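TRNA (guanine(6)-N2)-methyltransferase (PDB 3TMA) transfers a methyl group from S-adenosyl-L-methionine to the N2 atom of guanosine 6 in tRNA(Phe). Local coordinates at residues A[199-211]-A[266-280]. Numbering follows the deposited sequence.
Sequences ADARPGMRVLDPF and LPRFFPEVDRILANP
A bend at chi3 (-60°) turns the guanidinium of Arg206 back toward Asp274, while Glu272, fully extended from chi1 176°, reaches the same group. Arginine suits this place because its flat group can serve two carboxylates: NE and NH1 take Asp274 side-on, with NH1 3.1 Å from Asp274 OD1, and NH1 and NH2 both meet Glu272 OE1. The Asp274 carboxylate is approached from above its plane, yet OD2 also receives the Arg206 backbone N at 2.9 Å through its anti lone pair. Leu208 N donates a hydrogen bond to Arg275 O, and Leu277 N to Leu208 O (3.0 Å), in parallel register. Leu208 sends CD1 over the centre of the Phe270 ring, 3.6 Å from the centroid, a CH-pi contact. Met205 SD lies against one face of the Arg275 guanidinium, 3.7 Å from CZ, a flat cation its long, flexible thioether can cover; Arg275 NH1 donates to Asp274 O (2.9 Å). At the strand ends, Pro280 CA sits over the Phe211 ring, and a water joins Asp209 OD1, Phe211 N and Asn279 N; Asp209 OD2 bonds to Thr212 OG1. Asn279 probably binds S-adenosyl-L-methionine, and these strand ends probably border the cofactor site, consistent with a Rossmann-fold methyltransferase.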
loop_
_atom_site.group_PDB
_atom_site.type_symbol
_atom_site.label_atom_id
_atom_site.label_comp_id
_atom_site.label_asym_id
_atom_site.label_seq_id
_atom_site.Cartn_x
_atom_site.Cartn_y
_atom_site.Cartn_z
ATOM N N ALA A 199 -4.371 2.237 13.849
ATOM C CA ALA A 199 -4.146 2.160 15.310
ATOM C C ALA A 199 -3.922 3.539 15.947
ATOM O O ALA A 199 -3.800 3.657 17.175
ATOM C CB ALA A 199 -2.956 1.258 15.626
ATOM N N ASP A 200 -3.890 4.568 15.112
ATOM C CA ASP A 200 -3.675 5.942 15.553
ATOM C C ASP A 200 -2.373 6.018 16.366
ATOM O O ASP A 200 -2.365 6.527 17.471
ATOM C CB ASP A 200 -4.871 6.409 16.401
ATOM C CG ASP A 200 -4.831 7.912 16.709
ATOM O OD1 ASP A 200 -5.218 8.301 17.840
ATOM O OD2 ASP A 200 -4.379 8.692 15.843
ATOM N N ALA A 201 -1.292 5.436 15.850
ATOM C CA ALA A 201 0.029 5.579 16.476
ATOM C C ALA A 201 0.628 6.970 16.147
ATOM O O ALA A 201 0.576 7.387 15.001
ATOM C CB ALA A 201 0.960 4.525 15.963
ATOM N N ARG A 202 1.224 7.634 17.136
ATOM C CA ARG A 202 1.784 8.979 16.968
ATOM C C ARG A 202 3.172 9.026 17.590
ATOM O O ARG A 202 3.454 8.266 18.514
ATOM C CB ARG A 202 0.888 10.004 17.657
ATOM C CG ARG A 202 -0.422 10.217 16.888
ATOM C CD ARG A 202 -1.180 11.376 17.476
ATOM N NE ARG A 202 -1.614 11.098 18.842
ATOM C CZ ARG A 202 -2.710 10.408 19.143
ATOM N NH1 ARG A 202 -3.456 9.901 18.169
ATOM N NH2 ARG A 202 -3.061 10.217 20.409
ATOM N N PRO A 203 4.044 9.931 17.096
ATOM C CA PRO A 203 5.408 10.060 17.625
ATOM C C PRO A 203 5.446 10.170 19.154
ATOM O O PRO A 203 4.701 10.968 19.737
ATOM C CB PRO A 203 5.903 11.373 16.980
ATOM C CG PRO A 203 5.186 11.375 15.647
ATOM C CD PRO A 203 3.796 10.883 15.989
ATOM N N GLY A 204 6.311 9.388 19.794
ATOM C CA GLY A 204 6.387 9.391 21.253
ATOM C C GLY A 204 5.739 8.133 21.862
ATOM O O GLY A 204 6.031 7.806 22.986
ATOM N N MET A 205 4.819 7.473 21.136
ATOM C CA MET A 205 4.174 6.248 21.614
ATOM C C MET A 205 5.072 5.032 21.477
ATOM O O MET A 205 5.947 4.970 20.600
ATOM C CB MET A 205 2.852 5.976 20.887
ATOM C CG MET A 205 1.761 6.969 21.231
ATOM S SD MET A 205 0.295 6.486 20.286
ATOM C CE MET A 205 -0.784 7.878 20.635
ATOM N N ARG A 206 4.923 4.113 22.430
ATOM C CA ARG A 206 5.637 2.825 22.427
ATOM C C ARG A 206 4.903 1.865 21.513
ATOM O O ARG A 206 3.671 1.706 21.625
ATOM C CB ARG A 206 5.661 2.238 23.860
ATOM C CG ARG A 206 6.467 3.103 24.889
ATOM C CD ARG A 206 6.025 2.768 26.346
ATOM N NE ARG A 206 4.605 3.047 26.547
ATOM C CZ ARG A 206 3.916 2.740 27.640
ATOM N NH1 ARG A 206 2.620 3.054 27.731
ATOM N NH2 ARG A 206 4.537 2.185 28.672
ATOM N N VAL A 207 5.625 1.162 20.646
ATOM C CA VAL A 207 4.927 0.345 19.632
ATOM C C VAL A 207 5.540 -1.041 19.660
ATOM O O VAL A 207 6.787 -1.144 19.776
ATOM C CB VAL A 207 5.158 0.925 18.210
ATOM C CG1 VAL A 207 4.603 -0.055 17.114
ATOM C CG2 VAL A 207 4.488 2.277 18.097
ATOM N N LEU A 208 4.707 -2.092 19.590
ATOM C CA LEU A 208 5.238 -3.466 19.514
ATOM C C LEU A 208 4.794 -4.132 18.209
ATOM O O LEU A 208 3.608 -4.088 17.857
ATOM C CB LEU A 208 4.773 -4.319 20.703
ATOM C CG LEU A 208 4.921 -5.855 20.594
ATOM C CD1 LEU A 208 6.429 -6.267 20.641
ATOM C CD2 LEU A 208 4.099 -6.534 21.741
ATOM N N ASP A 209 5.747 -4.776 17.528
ATOM C CA ASP A 209 5.461 -5.666 16.355
ATOM C C ASP A 209 5.687 -7.149 16.777
ATOM O O ASP A 209 6.824 -7.633 16.803
ATOM C CB ASP A 209 6.413 -5.244 15.238
ATOM C CG ASP A 209 6.368 -6.171 14.020
ATOM O OD1 ASP A 209 5.492 -7.092 13.974
ATOM O OD2 ASP A 209 7.233 -5.960 13.107
ATOM N N PRO A 210 4.617 -7.866 17.177
ATOM C CA PRO A 210 4.851 -9.146 17.857
ATOM C C PRO A 210 5.114 -10.341 16.931
ATOM O O PRO A 210 5.548 -11.400 17.417
ATOM C CB PRO A 210 3.568 -9.340 18.681
ATOM C CG PRO A 210 2.459 -8.684 17.818
ATOM C CD PRO A 210 3.184 -7.495 17.146
ATOM N N PHE A 211 4.866 -10.186 15.616
ATOM C CA PHE A 211 5.224 -11.242 14.644
ATOM C C PHE A 211 6.080 -10.596 13.573
ATOM O O PHE A 211 5.606 -10.329 12.460
ATOM C CB PHE A 211 3.966 -11.853 13.969
ATOM C CG PHE A 211 2.967 -12.426 14.944
ATOM C CD1 PHE A 211 3.095 -13.730 15.385
ATOM C CD2 PHE A 211 1.887 -11.660 15.407
ATOM C CE1 PHE A 211 2.172 -14.292 16.313
ATOM C CE2 PHE A 211 0.966 -12.192 16.362
ATOM C CZ PHE A 211 1.108 -13.531 16.779
ATOM N N LEU A 266 4.025 -13.044 25.320
ATOM C CA LEU A 266 4.587 -11.685 25.169
ATOM C C LEU A 266 5.106 -11.016 26.437
ATOM O O LEU A 266 6.166 -10.365 26.414
ATOM C CB LEU A 266 3.591 -10.753 24.473
ATOM C CG LEU A 266 3.317 -11.073 23.001
ATOM C CD1 LEU A 266 2.198 -10.190 22.519
ATOM C CD2 LEU A 266 4.596 -10.912 22.185
ATOM N N PRO A 267 4.384 -11.181 27.571
ATOM C CA PRO A 267 4.932 -10.550 28.780
ATOM C C PRO A 267 6.252 -11.148 29.323
ATOM O O PRO A 267 6.895 -10.493 30.128
ATOM C CB PRO A 267 3.792 -10.660 29.795
ATOM C CG PRO A 267 2.531 -10.970 28.946
ATOM C CD PRO A 267 3.066 -11.796 27.817
ATOM N N ARG A 268 6.708 -12.304 28.828
ATOM C CA ARG A 268 8.026 -12.843 29.204
ATOM C C ARG A 268 9.143 -11.986 28.568
ATOM O O ARG A 268 10.315 -12.072 28.957
ATOM C CB ARG A 268 8.183 -14.302 28.733
ATOM C CG ARG A 268 7.350 -15.355 29.491
ATOM C CD ARG A 268 7.624 -16.793 29.012
ATOM N NE ARG A 268 6.608 -17.741 29.463
ATOM C CZ ARG A 268 6.608 -19.049 29.197
ATOM N NH1 ARG A 268 7.585 -19.603 28.487
ATOM N NH2 ARG A 268 5.648 -19.820 29.678
ATOM N N PHE A 269 8.786 -11.174 27.579
ATOM C CA PHE A 269 9.776 -10.540 26.682
ATOM C C PHE A 269 9.666 -9.021 26.535
ATOM O O PHE A 269 10.671 -8.347 26.275
ATOM C CB PHE A 269 9.667 -11.160 25.281
ATOM C CG PHE A 269 9.907 -12.639 25.267
ATOM C CD1 PHE A 269 11.208 -13.144 25.367
ATOM C CD2 PHE A 269 8.842 -13.530 25.234
ATOM C CE1 PHE A 269 11.442 -14.529 25.391
ATOM C CE2 PHE A 269 9.070 -14.927 25.259
ATOM C CZ PHE A 269 10.360 -15.417 25.338
ATOM N N PHE A 270 8.441 -8.492 26.606
ATOM C CA PHE A 270 8.217 -7.066 26.328
ATOM C C PHE A 270 7.523 -6.360 27.472
ATOM O O PHE A 270 6.643 -6.941 28.097
ATOM C CB PHE A 270 7.363 -6.903 25.026
ATOM C CG PHE A 270 8.038 -7.496 23.799
ATOM C CD1 PHE A 270 9.238 -6.937 23.322
ATOM C CD2 PHE A 270 7.554 -8.663 23.212
ATOM C CE1 PHE A 270 9.916 -7.486 22.231
ATOM C CE2 PHE A 270 8.194 -9.214 22.068
ATOM C CZ PHE A 270 9.398 -8.617 21.589
ATOM N N PRO A 271 7.783 -5.058 27.626
ATOM C CA PRO A 271 7.114 -4.246 28.636
ATOM C C PRO A 271 5.789 -3.695 28.104
ATOM O O PRO A 271 5.416 -3.949 26.929
ATOM C CB PRO A 271 8.115 -3.108 28.869
ATOM C CG PRO A 271 8.702 -2.879 27.521
ATOM C CD PRO A 271 8.797 -4.275 26.876
ATOM N N GLU A 272 5.090 -2.921 28.929
ATOM C CA GLU A 272 3.856 -2.275 28.456
ATOM C C GLU A 272 4.174 -1.384 27.224
ATOM O O GLU A 272 5.255 -0.775 27.161
ATOM C CB GLU A 272 3.281 -1.390 29.545
ATOM C CG GLU A 272 2.042 -0.596 29.090
ATOM C CD GLU A 272 1.482 0.269 30.210
ATOM O OE1 GLU A 272 1.982 1.416 30.411
ATOM O OE2 GLU A 272 0.566 -0.219 30.904
ATOM N N VAL A 273 3.228 -1.287 26.295
ATOM C CA VAL A 273 3.355 -0.412 25.132
ATOM C C VAL A 273 2.013 0.304 24.885
ATOM O O VAL A 273 1.031 0.038 25.594
ATOM C CB VAL A 273 3.762 -1.207 23.823
ATOM C CG1 VAL A 273 5.133 -1.844 23.952
ATOM C CG2 VAL A 273 2.698 -2.222 23.452
ATOM N N ASP A 274 1.959 1.207 23.898
ATOM C CA ASP A 274 0.708 1.940 23.637
ATOM C C ASP A 274 -0.061 1.316 22.476
ATOM O O ASP A 274 -1.267 1.489 22.393
ATOM C CB ASP A 274 0.998 3.400 23.304
ATOM C CG ASP A 274 1.605 4.151 24.486
ATOM O OD1 ASP A 274 0.877 4.315 25.484
ATOM O OD2 ASP A 274 2.800 4.534 24.430
ATOM N N ARG A 275 0.682 0.751 21.514
ATOM C CA ARG A 275 0.115 0.286 20.251
ATOM C C ARG A 275 0.776 -1.025 19.875
ATOM O O ARG A 275 2.000 -1.180 20.018
ATOM C CB ARG A 275 0.381 1.316 19.110
ATOM C CG ARG A 275 -0.274 2.731 19.297
ATOM C CD ARG A 275 -1.816 2.570 19.427
ATOM N NE ARG A 275 -2.492 3.879 19.468
ATOM C CZ ARG A 275 -2.839 4.502 20.586
ATOM N NH1 ARG A 275 -2.578 3.958 21.781
ATOM N NH2 ARG A 275 -3.462 5.663 20.512
ATOM N N ILE A 276 -0.021 -1.982 19.411
ATOM C CA ILE A 276 0.511 -3.281 18.966
ATOM C C ILE A 276 0.007 -3.501 17.538
ATOM O O ILE A 276 -1.187 -3.335 17.258
ATOM C CB ILE A 276 0.007 -4.435 19.889
ATOM C CG1 ILE A 276 0.506 -4.178 21.318
ATOM C CG2 ILE A 276 0.468 -5.819 19.376
ATOM C CD1 ILE A 276 0.018 -5.264 22.348
ATOM N N LEU A 277 0.932 -3.742 16.611
ATOM C CA LEU A 277 0.567 -3.874 15.197
ATOM C C LEU A 277 0.903 -5.300 14.789
ATOM O O LEU A 277 2.072 -5.669 14.786
ATOM C CB LEU A 277 1.409 -2.892 14.341
ATOM C CG LEU A 277 1.486 -1.456 14.897
ATOM C CD1 LEU A 277 2.439 -0.574 14.038
ATOM C CD2 LEU A 277 0.090 -0.816 14.977
ATOM N N ALA A 278 -0.115 -6.107 14.512
ATOM C CA ALA A 278 0.063 -7.572 14.570
ATOM C C ALA A 278 -0.368 -8.221 13.245
ATOM O O ALA A 278 -1.472 -7.965 12.751
ATOM C CB ALA A 278 -0.710 -8.131 15.705
ATOM N N ASN A 279 0.516 -9.055 12.692
ATOM C CA ASN A 279 0.271 -9.756 11.449
ATOM C C ASN A 279 0.566 -11.239 11.748
ATOM O O ASN A 279 1.659 -11.727 11.472
ATOM C CB ASN A 279 1.240 -9.206 10.400
ATOM C CG ASN A 279 1.232 -9.968 9.117
ATOM O OD1 ASN A 279 0.191 -10.424 8.652
ATOM N ND2 ASN A 279 2.418 -10.101 8.510
ATOM N N PRO A 280 -0.393 -11.948 12.358
ATOM C CA PRO A 280 -0.135 -13.353 12.786
ATOM C C PRO A 280 0.089 -14.290 11.589
ATOM O O PRO A 280 -0.408 -13.999 10.515
ATOM C CB PRO A 280 -1.438 -13.761 13.491
ATOM C CG PRO A 280 -2.117 -12.480 13.854
ATOM C CD PRO A 280 -1.646 -11.400 12.890
HETATM O O HOH W 1 6.716 0.309 28.960
HETATM O O HOH W 2 3.203 -8.522 13.599
HETATM O O HOH W 3 5.032 -9.212 9.657
#